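Long-range contacts in putative tagatose-6-phosphate ketose/aldose isomerase (Escherichia coli, PDB 3C3J), which is a putative isomerase built from two SIS (sugar isomerase) domains, each with a parallel five-stranded sheet flanked by helices: residues S175-M180 with F342-Q347; A171-I176 with A243-E248. One frame throughout, in Å; residues are numbered along the deposited sequence.

How the interactions relate
Interaction 1 uses the first turns of helix 174-187 in the first SIS domain, interaction 2 the loop residues 171-173 that lead into it; they reach two different helices of the second domain, 335-356 and 235-249. Their segments overlap at Ser-175 and Ile-176, of which Ile-176 makes contact in interaction 1 alone, and their centres are about 8 Å apart. Interaction 1 is an apolar meeting of side-chain ends between two antiparallel helices; interaction 2 adds a lysine-glutamate pair and a water. They also touch directly: the selenomethionine ends of Met-179 and Met-172 pack together, and the amide end of Gln-347 packs on Thr-173. Together they form one buried stretch of the interface between the two domains.

Interaction 1: S175-M180 with F342-Q347; sequences SITTMM and FLMYAQ
Thr-177 and Leu-343 sit level on two nearly antiparallel helices, their axes inclined at 170° and 12.1 Å apart at closest approach, with the two CA atoms 8.5 Å from each other. Across so wide a gap the side-chain ends do the touching. Leu-343 CD1 is the hub: Thr-177 CG2 lies 4.0 Å from it, the two side chains sliding past one another, while Met-180 CE meets it tip to tip at 3.9 Å. Ile-176 CD1 comes up to the same methyl at 4.3 Å. Met-180, a selenomethionine, has CG anti to the backbone N (chi1 -176°) and a bend about its final torsion that brings CE round to the leucine. Thr-177 and Gln-347 reach toward each other from opposite helices, the amide end meeting CG2; Met-344 CE also borders that methyl. In Thr-177 a chi1 of 61° puts CG2 anti to the carbonyl carbon and toward helix 335-356, while OG1 is hydrogen-bonded to Gln-23 and Trp-27. With just 159 Å² buried between the segments and no polar bond joining them, the two SIS domains meet here through a buried, mainly methyl-lined surface held by dispersion forces.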
ATOM      1  N   SER A 175     -11.264  12.342  14.422  1.00 13.48           N
ATOM      2  CA  SER A 175     -10.010  13.042  14.070  1.00 13.60           C
ATOM      3  C   SER A 175      -9.685  12.797  12.577  1.00 13.22           C
ATOM      4  O   SER A 175      -9.556  13.746  11.792  1.00 13.89           O
ATOM      5  CB  SER A 175      -8.864  12.604  14.979  1.00 12.05           C
ATOM      6  OG  SER A 175      -8.749  11.195  15.011  1.00 16.43           O
ATOM      7  N   ILE A 176      -9.637  11.532  12.183  1.00 12.99           N
ATOM      8  CA  ILE A 176      -9.318  11.182  10.809  1.00 14.00           C
ATOM      9  C   ILE A 176     -10.350  11.754   9.810  1.00 13.44           C
ATOM     10  O   ILE A 176      -9.977  12.404   8.851  1.00 13.72           O
ATOM     11  CB  ILE A 176      -9.067   9.650  10.586  1.00 15.84           C
ATOM     12  CG1 ILE A 176      -8.791   9.365   9.101  1.00 18.36           C
ATOM     13  CG2 ILE A 176     -10.218   8.770  11.052  1.00 16.82           C
ATOM     14  CD1 ILE A 176      -9.982   9.136   8.244  1.00 20.97           C
ATOM     15  N   THR A 177     -11.635  11.522  10.031  1.00 13.07           N
ATOM     16  CA  THR A 177     -12.638  12.002   9.076  1.00 12.98           C
ATOM     17  C   THR A 177     -12.672  13.542   8.999  1.00 12.74           C
ATOM     18  O   THR A 177     -12.817  14.115   7.899  1.00 11.91           O
ATOM     19  CB  THR A 177     -14.028  11.395   9.339  1.00 12.88           C
ATOM     20  OG1 THR A 177     -14.477  11.768  10.657  1.00 11.77           O
ATOM     21  CG2 THR A 177     -13.981   9.836   9.129  1.00 11.76           C
ATOM     22  N   THR A 178     -12.472  14.225  10.121  1.00 12.79           N
ATOM     23  CA  THR A 178     -12.526  15.684  10.083  1.00 13.15           C
ATOM     24  C   THR A 178     -11.293  16.272   9.389  1.00 13.30           C
ATOM     25  O   THR A 178     -11.405  17.207   8.577  1.00 12.51           O
ATOM     26  CB  THR A 178     -12.796  16.307  11.491  1.00 13.27           C
ATOM     27  OG1 THR A 178     -13.934  15.656  12.087  1.00 13.82           O
ATOM     28  CG2 THR A 178     -13.068  17.823  11.358  1.00 12.80           C
HETATM   29  N   MSE A 179     -10.129  15.676   9.639  1.00 14.51           N
HETATM   30  CA  MSE A 179      -8.912  16.068   8.939  1.00 15.93           C
HETATM   31  C   MSE A 179      -9.038  15.833   7.440  1.00 14.81           C
HETATM   32  O   MSE A 179      -8.630  16.686   6.661  1.00 13.51           O
HETATM   33  CB  MSE A 179      -7.685  15.335   9.507  1.00 16.60           C
HETATM   34  CG  MSE A 179      -7.286  15.868  10.881  1.00 17.96           C
HETATM   35 SE   MSE A 179      -5.603  15.117  11.582  1.00 29.38          SE
HETATM   36  CE  MSE A 179      -6.014  13.256  11.432  1.00 13.91           C
HETATM   37  N   MSE A 180      -9.629  14.699   7.053  1.00 14.75           N
HETATM   38  CA  MSE A 180      -9.809  14.371   5.659  1.00 15.65           C
HETATM   39  C   MSE A 180     -10.726  15.362   4.930  1.00 14.10           C
HETATM   40  O   MSE A 180     -10.402  15.839   3.844  1.00 12.84           O
HETATM   41  CB  MSE A 180     -10.345  12.951   5.492  1.00 15.68           C
HETATM   42  CG  MSE A 180     -10.442  12.546   4.036  1.00 17.10           C
HETATM   43 SE   MSE A 180     -10.421  10.609   3.823  1.00 23.76          SE
HETATM   44  CE  MSE A 180     -11.990  10.124   4.959  1.00 17.63           C
ATOM     45  N   PHE A 342     -18.879   4.950   3.924  1.00 15.02           N
ATOM     46  CA  PHE A 342     -18.382   3.591   4.188  1.00 14.49           C
ATOM     47  C   PHE A 342     -17.744   3.496   5.568  1.00 14.06           C
ATOM     48  O   PHE A 342     -17.967   2.524   6.291  1.00 13.54           O
ATOM     49  CB  PHE A 342     -17.384   3.151   3.124  1.00 14.77           C
ATOM     50  CG  PHE A 342     -17.975   3.033   1.737  1.00 13.48           C
ATOM     51  CD1 PHE A 342     -19.080   2.222   1.501  1.00 14.35           C
ATOM     52  CD2 PHE A 342     -17.417   3.719   0.674  1.00 13.26           C
ATOM     53  CE1 PHE A 342     -19.624   2.113   0.217  1.00 14.10           C
ATOM     54  CE2 PHE A 342     -17.942   3.614  -0.611  1.00 15.40           C
ATOM     55  CZ  PHE A 342     -19.056   2.804  -0.840  1.00 14.69           C
ATOM     56  N   LEU A 343     -16.966   4.509   5.935  1.00 13.58           N
ATOM     57  CA  LEU A 343     -16.317   4.542   7.227  1.00 13.72           C
ATOM     58  C   LEU A 343     -17.298   4.488   8.410  1.00 13.68           C
ATOM     59  O   LEU A 343     -16.980   3.892   9.427  1.00 13.22           O
ATOM     60  CB  LEU A 343     -15.371   5.761   7.335  1.00 13.27           C
ATOM     61  CG  LEU A 343     -14.056   5.560   6.570  1.00 13.41           C
ATOM     62  CD1 LEU A 343     -13.233   6.845   6.594  1.00 13.62           C
ATOM     63  CD2 LEU A 343     -13.214   4.343   7.056  1.00 12.35           C
HETATM   64  N   MSE A 344     -18.474   5.092   8.263  1.00 13.52           N
HETATM   65  CA  MSE A 344     -19.510   5.019   9.311  1.00 14.49           C
HETATM   66  C   MSE A 344     -19.823   3.564   9.658  1.00 14.08           C
HETATM   67  O   MSE A 344     -19.890   3.218  10.849  1.00 14.68           O
HETATM   68  CB  MSE A 344     -20.806   5.739   8.884  1.00 14.61           C
HETATM   69  CG  MSE A 344     -20.652   7.223   8.566  1.00 16.69           C
HETATM   70 SE   MSE A 344     -19.915   8.307  10.085  1.00 26.19          SE
HETATM   71  CE  MSE A 344     -17.975   8.305   9.560  1.00 16.91           C
ATOM     72  N   TYR A 345     -19.982   2.718   8.640  1.00 14.26           N
ATOM     73  CA  TYR A 345     -20.251   1.294   8.858  1.00 13.87           C
ATOM     74  C   TYR A 345     -19.037   0.590   9.467  1.00 13.03           C
ATOM     75  O   TYR A 345     -19.196  -0.140  10.435  1.00 12.48           O
ATOM     76  CB  TYR A 345     -20.713   0.584   7.579  1.00 14.93           C
ATOM     77  CG  TYR A 345     -22.005   1.127   7.017  1.00 14.67           C
ATOM     78  CD1 TYR A 345     -23.235   0.727   7.528  1.00 15.31           C
ATOM     79  CD2 TYR A 345     -21.994   2.035   5.955  1.00 15.19           C
ATOM     80  CE1 TYR A 345     -24.422   1.248   7.018  1.00 15.91           C
ATOM     81  CE2 TYR A 345     -23.157   2.554   5.443  1.00 15.73           C
ATOM     82  CZ  TYR A 345     -24.372   2.152   5.970  1.00 16.04           C
ATOM     83  OH  TYR A 345     -25.528   2.666   5.446  1.00 17.76           O
ATOM     84  N   ALA A 346     -17.837   0.822   8.909  1.00 12.72           N
ATOM     85  CA  ALA A 346     -16.621   0.185   9.394  1.00 13.25           C
ATOM     86  C   ALA A 346     -16.291   0.532  10.861  1.00 13.14           C
ATOM     87  O   ALA A 346     -15.879  -0.343  11.654  1.00 13.07           O
ATOM     88  CB  ALA A 346     -15.438   0.556   8.479  1.00 12.48           C
ATOM     89  N   GLN A 347     -16.455   1.804  11.222  1.00 12.99           N
ATOM     90  CA  GLN A 347     -16.147   2.244  12.594  1.00 13.54           C
ATOM     91  C   GLN A 347     -17.097   1.610  13.604  1.00 13.37           C
ATOM     92  O   GLN A 347     -16.678   1.093  14.654  1.00 12.75           O
ATOM     93  CB  GLN A 347     -16.229   3.760  12.710  1.00 13.86           C
ATOM     94  CG  GLN A 347     -15.185   4.550  11.929  1.00 12.27           C
ATOM     95  CD  GLN A 347     -15.542   6.039  11.882  1.00 14.19           C
ATOM     96  OE1 GLN A 347     -16.699   6.406  12.117  1.00 15.03           O
ATOM     97  NE2 GLN A 347     -14.576   6.887  11.543  1.00 12.03           N
TER

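Interaction 2: A171-I176 with A243-E248; sequences AMTSSI and ALKVLE
Glu-248 OE1 is flanked on the two sides of the carboxylate plane by the methyl of Ala-171 and by Lys-245 NZ, each tilted from the plane rather than stacked over it; a water lies close to the plane, beyond the oxygens. Ala-171 CB is 3.4 Å from Glu-248 OE1. Within helix 235-249, Lys-245 NZ and Glu-248 OE1, on residues about one turn apart, form a salt bridge at 3.4 Å whose hydrogen bond is weak. Water 1 ties these groups to the peptide of Met-172: it accepts from Met-172 N at 3.1 Å and from Lys-245 NZ at 2.9 Å, and donates to Glu-248 OE1 at 3.2 Å. Thus the two segments are joined by a water-mediated link rather than by a direct hydrogen bond. Lys-245 follows a crooked path, and its bend at chi2 (-69°) helps lay the aliphatic part against the alanine, CD to Ala-171 CB 3.7 Å; the placement of CE beyond it is doubtful. Glu-241, one turn earlier, forms a second salt bridge with Lys-245, so carboxylates of its own helix hold the amine from two positions. Residues 171-173 lead into helix 174-187 of the first SIS domain, with Thr-173 at the N-cap position, and helix 235-249 belongs to the second. Helix 63-79 flanks both segments through Ser-64 against Met-172 and Thr-63 against Lys-245. Val-246 packs on strand 226-231, and Leu-244 and Leu-247 contact His-266 and Pro-268 of the second subunit.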
ATOM      1  N   ALA A 171      -8.527   4.275  19.108  1.00 22.18           N
ATOM      2  CA  ALA A 171      -8.789   4.210  17.683  1.00 21.59           C
ATOM      3  C   ALA A 171      -9.355   5.550  17.211  1.00 21.32           C
ATOM      4  O   ALA A 171     -10.390   5.993  17.708  1.00 21.25           O
ATOM      5  CB  ALA A 171      -9.761   3.093  17.400  1.00 20.98           C
HETATM    6  N   MSE A 172      -8.697   6.164  16.232  1.00 20.68           N
HETATM    7  CA  MSE A 172      -9.122   7.454  15.691  1.00 21.72           C
HETATM    8  C   MSE A 172     -10.386   7.295  14.865  1.00 19.14           C
HETATM    9  O   MSE A 172     -10.484   6.380  14.057  1.00 18.61           O
HETATM   10  CB  MSE A 172      -8.036   8.038  14.802  1.00 21.48           C
HETATM   11  CG  MSE A 172      -6.770   8.453  15.516  1.00 25.09           C
HETATM   12 SE   MSE A 172      -5.406   8.973  14.170  1.00 36.28          SE
HETATM   13  CE  MSE A 172      -6.276  10.530  13.321  1.00 33.47           C
ATOM     14  N   THR A 173     -11.352   8.176  15.078  1.00 17.09           N
ATOM     15  CA  THR A 173     -12.595   8.193  14.298  1.00 16.01           C
ATOM     16  C   THR A 173     -12.831   9.628  13.797  1.00 15.14           C
ATOM     17  O   THR A 173     -12.498   9.958  12.628  1.00 14.14           O
ATOM     18  CB  THR A 173     -13.797   7.636  15.119  1.00 15.96           C
ATOM     19  OG1 THR A 173     -14.027   8.426  16.294  1.00 15.01           O
ATOM     20  CG2 THR A 173     -13.544   6.164  15.522  1.00 13.88           C
ATOM     21  N   SER A 174     -13.381  10.487  14.650  1.00 13.50           N
ATOM     22  CA  SER A 174     -13.665  11.877  14.211  1.00 14.00           C
ATOM     23  C   SER A 174     -12.413  12.671  13.841  1.00 12.99           C
ATOM     24  O   SER A 174     -12.491  13.592  13.028  1.00 13.75           O
ATOM     25  CB  SER A 174     -14.498  12.666  15.242  1.00 13.56           C
ATOM     26  OG  SER A 174     -13.765  13.016  16.403  1.00 12.57           O
ATOM     27  N   SER A 175     -11.264  12.342  14.422  1.00 13.48           N
ATOM     28  CA  SER A 175     -10.010  13.042  14.070  1.00 13.60           C
ATOM     29  C   SER A 175      -9.685  12.797  12.577  1.00 13.22           C
ATOM     30  O   SER A 175      -9.556  13.746  11.792  1.00 13.89           O
ATOM     31  CB  SER A 175      -8.864  12.604  14.979  1.00 12.05           C
ATOM     32  OG  SER A 175      -8.749  11.195  15.011  1.00 16.43           O
ATOM     33  N   ILE A 176      -9.637  11.532  12.183  1.00 12.99           N
ATOM     34  CA  ILE A 176      -9.318  11.182  10.809  1.00 14.00           C
ATOM     35  C   ILE A 176     -10.350  11.754   9.810  1.00 13.44           C
ATOM     36  O   ILE A 176      -9.977  12.404   8.851  1.00 13.72           O
ATOM     37  CB  ILE A 176      -9.067   9.650  10.586  1.00 15.84           C
ATOM     38  CG1 ILE A 176      -8.791   9.365   9.101  1.00 18.36           C
ATOM     39  CG2 ILE A 176     -10.218   8.770  11.052  1.00 16.82           C
ATOM     40  CD1 ILE A 176      -9.982   9.136   8.244  1.00 20.97           C
ATOM     41  N   ALA A 243     -10.101  -2.038   7.907  1.00 13.02           N
ATOM     42  CA  ALA A 243      -9.423  -3.243   8.380  1.00 13.77           C
ATOM     43  C   ALA A 243      -8.657  -2.933   9.673  1.00 14.13           C
ATOM     44  O   ALA A 243      -8.737  -3.690  10.620  1.00 12.82           O
ATOM     45  CB  ALA A 243      -8.513  -3.813   7.291  1.00 13.45           C
ATOM     46  N   LEU A 244      -7.925  -1.813   9.716  1.00 14.54           N
ATOM     47  CA  LEU A 244      -7.130  -1.504  10.898  1.00 15.26           C
ATOM     48  C   LEU A 244      -8.023  -1.297  12.142  1.00 15.09           C
ATOM     49  O   LEU A 244      -7.665  -1.720  13.249  1.00 15.31           O
ATOM     50  CB  LEU A 244      -6.264  -0.270  10.662  1.00 15.21           C
ATOM     51  CG  LEU A 244      -5.325   0.045  11.830  1.00 15.87           C
ATOM     52  CD1 LEU A 244      -4.436  -1.170  12.170  1.00 16.45           C
ATOM     53  CD2 LEU A 244      -4.517   1.302  11.511  1.00 16.48           C
ATOM     54  N   LYS A 245      -9.175  -0.655  11.970  1.00 15.60           N
ATOM     55  CA  LYS A 245     -10.103  -0.462  13.086  1.00 16.59           C
ATOM     56  C   LYS A 245     -10.517  -1.787  13.736  1.00 16.80           C
ATOM     57  O   LYS A 245     -10.495  -1.901  14.959  1.00 15.10           O
ATOM     58  CB  LYS A 245     -11.361   0.302  12.659  1.00 17.18           C
ATOM     59  CG  LYS A 245     -11.192   1.786  12.598  1.00 19.87           C
ATOM     60  CD  LYS A 245     -11.028   2.332  13.980  1.00 21.86           C
ATOM     61  CE  LYS A 245     -10.400   3.681  13.954  1.00 23.67           C
ATOM     62  NZ  LYS A 245      -9.006   3.753  13.398  1.00 20.79           N
ATOM     63  N   VAL A 246     -10.882  -2.766  12.912  1.00 17.61           N
ATOM     64  CA  VAL A 246     -11.257  -4.119  13.374  1.00 19.10           C
ATOM     65  C   VAL A 246     -10.137  -4.758  14.143  1.00 19.83           C
ATOM     66  O   VAL A 246     -10.323  -5.362  15.204  1.00 20.28           O
ATOM     67  CB  VAL A 246     -11.468  -5.081  12.161  1.00 19.84           C
ATOM     68  CG1 VAL A 246     -11.402  -6.585  12.604  1.00 22.23           C
ATOM     69  CG2 VAL A 246     -12.725  -4.750  11.478  1.00 21.23           C
ATOM     70  N   LEU A 247      -8.953  -4.641  13.575  1.00 20.95           N
ATOM     71  CA  LEU A 247      -7.787  -5.249  14.143  1.00 21.43           C
ATOM     72  C   LEU A 247      -7.491  -4.614  15.503  1.00 21.30           C
ATOM     73  O   LEU A 247      -7.336  -5.323  16.489  1.00 20.63           O
ATOM     74  CB  LEU A 247      -6.629  -5.095  13.185  1.00 21.81           C
ATOM     75  CG  LEU A 247      -5.479  -6.034  13.368  1.00 22.92           C
ATOM     76  CD1 LEU A 247      -5.830  -7.477  12.962  1.00 19.29           C
ATOM     77  CD2 LEU A 247      -4.330  -5.442  12.517  1.00 22.78           C
ATOM     78  N   GLU A 248      -7.471  -3.284  15.549  1.00 20.44           N
ATOM     79  CA  GLU A 248      -7.196  -2.546  16.783  1.00 21.34           C
ATOM     80  C   GLU A 248      -8.207  -2.880  17.877  1.00 19.85           C
ATOM     81  O   GLU A 248      -7.846  -3.262  19.005  1.00 19.44           O
ATOM     82  CB  GLU A 248      -7.294  -1.044  16.523  1.00 21.75           C
ATOM     83  CG  GLU A 248      -6.143  -0.492  15.806  1.00 23.91           C
ATOM     84  CD  GLU A 248      -6.262   0.981  15.564  1.00 24.53           C
ATOM     85  OE1 GLU A 248      -7.388   1.533  15.485  1.00 28.12           O
ATOM     86  OE2 GLU A 248      -5.197   1.599  15.423  1.00 33.26           O
TER
HETATM   87  O   HOH W   1      -6.586   4.538  14.700  1.00 28.50           O